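Local coordinates for phage-like element PBSX protein XkdH (Bacillus subtilis, PDB 3F3B) that is of unknown function but, as a product of the defective prophage PBSX with a phage-barrel-type domain, is probably a component of the phage-like particle, at residues Lys87-Glu91 and Asn92-Ile96. Sequence-based numbering, arbitrary orientation.
With PO4 (phosphate ion), chain B; PO4 (phosphate ion), chain C.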
ATOM      1  N   LYS A  87       2.676  -1.665  -0.686  1.00 17.98           N
ATOM      2  CA  LYS A  87       2.749  -0.716   0.416  1.00 17.76           C
ATOM      3  C   LYS A  87       3.003   0.637  -0.233  1.00 17.91           C
ATOM      4  O   LYS A  87       3.949   0.786  -1.010  1.00 18.62           O
ATOM      5  CB  LYS A  87       3.901  -1.033   1.372  1.00 19.30           C
ATOM      6  CG  LYS A  87       4.125   0.063   2.425  1.00 19.50           C
ATOM      7  CD  LYS A  87       5.148  -0.331   3.487  1.00 21.95           C
ATOM      8  CE  LYS A  87       6.545  -0.495   2.905  1.00 22.76           C
ATOM      9  NZ  LYS A  87       7.524  -0.871   3.953  1.00 21.00           N
ATOM     10  N   ILE A  88       2.152   1.614   0.044  1.00 16.94           N
ATOM     11  CA  ILE A  88       2.373   2.929  -0.527  1.00 18.39           C
ATOM     12  C   ILE A  88       2.638   3.901   0.611  1.00 20.67           C
ATOM     13  O   ILE A  88       2.033   3.806   1.682  1.00 19.48           O
ATOM     14  CB  ILE A  88       1.167   3.433  -1.366  1.00 17.69           C
ATOM     15  CG1 ILE A  88      -0.002   3.797  -0.448  1.00 17.00           C
ATOM     16  CG2 ILE A  88       0.761   2.371  -2.386  1.00 16.62           C
ATOM     17  CD1 ILE A  88      -1.132   4.527  -1.154  1.00 14.13           C
ATOM     18  N   ILE A  89       3.569   4.818   0.375  1.00 22.31           N
ATOM     19  CA  ILE A  89       3.935   5.819   1.360  1.00 22.55           C
ATOM     20  C   ILE A  89       3.466   7.179   0.852  1.00 24.56           C
ATOM     21  O   ILE A  89       3.930   7.654  -0.188  1.00 24.60           O
ATOM     22  CB  ILE A  89       5.460   5.887   1.550  1.00 23.34           C
ATOM     23  CG1 ILE A  89       6.032   4.493   1.848  1.00 22.31           C
ATOM     24  CG2 ILE A  89       5.791   6.885   2.651  1.00 23.88           C
ATOM     25  CD1 ILE A  89       5.736   3.959   3.223  1.00 20.57           C
ATOM     26  N   TRP A  90       2.535   7.790   1.577  1.00 25.37           N
ATOM     27  CA  TRP A  90       2.018   9.101   1.221  1.00 26.51           C
ATOM     28  C   TRP A  90       2.141   9.981   2.452  1.00 29.22           C
ATOM     29  O   TRP A  90       1.569   9.676   3.500  1.00 29.49           O
ATOM     30  CB  TRP A  90       0.557   9.011   0.793  1.00 26.98           C
ATOM     31  CG  TRP A  90      -0.108  10.353   0.689  1.00 28.81           C
ATOM     32  CD1 TRP A  90       0.182  11.350  -0.202  1.00 28.61           C
ATOM     33  CD2 TRP A  90      -1.150  10.859   1.533  1.00 28.12           C
ATOM     34  NE1 TRP A  90      -0.616  12.446   0.036  1.00 28.87           N
ATOM     35  CE2 TRP A  90      -1.441  12.173   1.097  1.00 29.20           C
ATOM     36  CE3 TRP A  90      -1.865  10.330   2.618  1.00 28.28           C
ATOM     37  CZ2 TRP A  90      -2.418  12.969   1.708  1.00 29.12           C
ATOM     38  CZ3 TRP A  90      -2.838  11.120   3.227  1.00 28.55           C
ATOM     39  CH2 TRP A  90      -3.104  12.428   2.768  1.00 30.22           C
ATOM     40  N   GLU A  91       2.908  11.060   2.324  1.00 30.34           N
ATOM     41  CA  GLU A  91       3.132  11.994   3.423  1.00 32.02           C
ATOM     42  C   GLU A  91       3.596  11.308   4.700  1.00 32.52           C
ATOM     43  O   GLU A  91       3.070  11.550   5.785  1.00 33.29           O
ATOM     44  CB  GLU A  91       1.865  12.810   3.684  1.00 33.25           C
ATOM     45  CG  GLU A  91       1.627  13.888   2.638  1.00 35.91           C
ATOM     46  CD  GLU A  91       0.349  14.660   2.874  1.00 38.76           C
ATOM     47  OE1 GLU A  91       0.130  15.673   2.169  1.00 38.70           O
ATOM     48  OE2 GLU A  91      -0.442  14.251   3.759  1.00 41.03           O
ATOM     49  N   ASN A  92       4.588  10.440   4.553  1.00 33.01           N
ATOM     50  CA  ASN A  92       5.166   9.714   5.676  1.00 34.22           C
ATOM     51  C   ASN A  92       4.307   8.648   6.334  1.00 33.17           C
ATOM     52  O   ASN A  92       4.661   8.144   7.398  1.00 33.86           O
ATOM     53  CB  ASN A  92       5.641  10.693   6.750  1.00 36.45           C
ATOM     54  CG  ASN A  92       6.705  11.631   6.243  1.00 38.14           C
ATOM     55  OD1 ASN A  92       7.702  11.197   5.662  1.00 37.61           O
ATOM     56  ND2 ASN A  92       6.504  12.929   6.460  1.00 38.61           N
ATOM     57  N   HIS A  93       3.177   8.304   5.739  1.00 32.25           N
ATOM     58  CA  HIS A  93       2.369   7.254   6.340  1.00 32.67           C
ATOM     59  C   HIS A  93       2.282   6.051   5.420  1.00 29.98           C
ATOM     60  O   HIS A  93       2.318   6.186   4.194  1.00 27.79           O
ATOM     61  CB  HIS A  93       0.967   7.757   6.686  1.00 37.20           C
ATOM     62  CG  HIS A  93       0.937   8.686   7.859  1.00 42.99           C
ATOM     63  ND1 HIS A  93       1.083  10.051   7.733  1.00 44.43           N
ATOM     64  CD2 HIS A  93       0.793   8.442   9.183  1.00 45.27           C
ATOM     65  CE1 HIS A  93       1.029  10.609   8.930  1.00 45.94           C
ATOM     66  NE2 HIS A  93       0.853   9.655   9.827  1.00 46.45           N
ATOM     67  N   LYS A  94       2.180   4.876   6.031  1.00 27.98           N
ATOM     68  CA  LYS A  94       2.092   3.615   5.311  1.00 27.17           C
ATOM     69  C   LYS A  94       0.650   3.189   5.025  1.00 26.40           C
ATOM     70  O   LYS A  94      -0.238   3.330   5.868  1.00 26.92           O
ATOM     71  CB  LYS A  94       2.802   2.525   6.115  1.00 27.44           C
ATOM     72  CG  LYS A  94       4.290   2.801   6.321  1.00 31.74           C
ATOM     73  CD  LYS A  94       4.964   1.733   7.168  1.00 32.97           C
ATOM     74  CE  LYS A  94       6.471   1.966   7.229  1.00 37.65           C
ATOM     75  NZ  LYS A  94       7.192   0.926   8.026  1.00 39.83           N
ATOM     76  N   TYR A  95       0.426   2.668   3.825  1.00 24.77           N
ATOM     77  CA  TYR A  95      -0.892   2.195   3.418  1.00 23.40           C
ATOM     78  C   TYR A  95      -0.691   0.903   2.641  1.00 22.66           C
ATOM     79  O   TYR A  95       0.326   0.727   1.961  1.00 21.42           O
ATOM     80  CB  TYR A  95      -1.586   3.226   2.523  1.00 22.46           C
ATOM     81  CG  TYR A  95      -1.883   4.521   3.225  1.00 24.32           C
ATOM     82  CD1 TYR A  95      -3.014   4.654   4.028  1.00 26.10           C
ATOM     83  CD2 TYR A  95      -1.001   5.594   3.148  1.00 24.14           C
ATOM     84  CE1 TYR A  95      -3.255   5.820   4.743  1.00 26.96           C
ATOM     85  CE2 TYR A  95      -1.231   6.770   3.864  1.00 26.51           C
ATOM     86  CZ  TYR A  95      -2.359   6.875   4.661  1.00 27.79           C
ATOM     87  OH  TYR A  95      -2.581   8.021   5.393  1.00 28.55           O
ATOM     88  N   ILE A  96      -1.647  -0.009   2.762  1.00 20.91           N
ATOM     89  CA  ILE A  96      -1.569  -1.265   2.037  1.00 20.29           C
ATOM     90  C   ILE A  96      -2.766  -1.343   1.110  1.00 21.13           C
ATOM     91  O   ILE A  96      -3.874  -1.000   1.509  1.00 19.48           O
ATOM     92  CB  ILE A  96      -1.616  -2.480   2.983  1.00 18.35           C
ATOM     93  CG1 ILE A  96      -0.524  -2.353   4.046  1.00 17.89           C
ATOM     94  CG2 ILE A  96      -1.412  -3.770   2.181  1.00 18.58           C
ATOM     95  CD1 ILE A  96       0.867  -2.144   3.461  1.00 16.24           C
TER
HETATM   96  P   PO4 B 127       1.216  15.302  -1.440  1.00 61.11           P
HETATM   97  O1  PO4 B 127       2.010  15.346  -0.182  1.00 60.18           O
HETATM   98  O2  PO4 B 127       1.259  16.631  -2.104  1.00 62.31           O
HETATM   99  O3  PO4 B 127       1.786  14.277  -2.347  1.00 59.64           O
HETATM  100  O4  PO4 B 127      -0.192  14.957  -1.124  1.00 60.50           O
HETATM  101  P   PO4 C 128       1.382   4.138   9.808  1.00 88.28           P
HETATM  102  O1  PO4 C 128       1.911   2.755   9.938  1.00 87.51           O
HETATM  103  O2  PO4 C 128       2.381   4.987   9.110  1.00 86.69           O
HETATM  104  O3  PO4 C 128       0.119   4.113   9.023  1.00 87.67           O
HETATM  105  O4  PO4 C 128       1.116   4.695  11.160  1.00 87.84           O
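Ile88 and Tyr95 face each other as a hydrogen-bonded antiparallel pair: Ile88 N donates to Tyr95 O at 2.8 Å, and Tyr95 N to Ile88 O. Nearer the turn, Trp90 N donates to His93 O, and His93 N to Trp90 O. These bonds make a beta hairpin whose two-residue loop, Glu91-Asn92, is a type I' turn with positive phi at both residues, a conformation asparagine tolerates well. In the hairpin, strand 87-90 also pairs with strand 9-19, and strand 93-97 with strand 107-114. At the turn, His93 ND1 makes a weak bond to Glu91 O.

Ile88, Trp90 and Tyr95, all buried, share one face, where bulky apolar groups suit. Ile88 CG1 meets Tyr95 CB at 3.4 Å. With CG anti to the backbone N (chi1 168°), Trp90 turns its benzene-ring edge to Tyr95, CE3 to CE2 3.8 Å; Phe72 and Phe52 extend this cluster. On the face of Lys87, Ile89, Lys94 and Ile96, Ile89 and Lys94 run side by side, CD1 to CG 3.6 Å: lysine's aliphatic stem packs while its amino group reaches outward.

Lys87 NZ and Lys94 NZ, 4.5 Å apart, probably repel; Lys87 also makes a cation-pi contact with Tyr14. Of two phosphates, probably from the crystallisation liquor, one takes the indole N-H of Trp90 (NE1 to its O4, 2.8 Å), the other the backbone N-H of Lys94 (N to its O2, 3.1 Å).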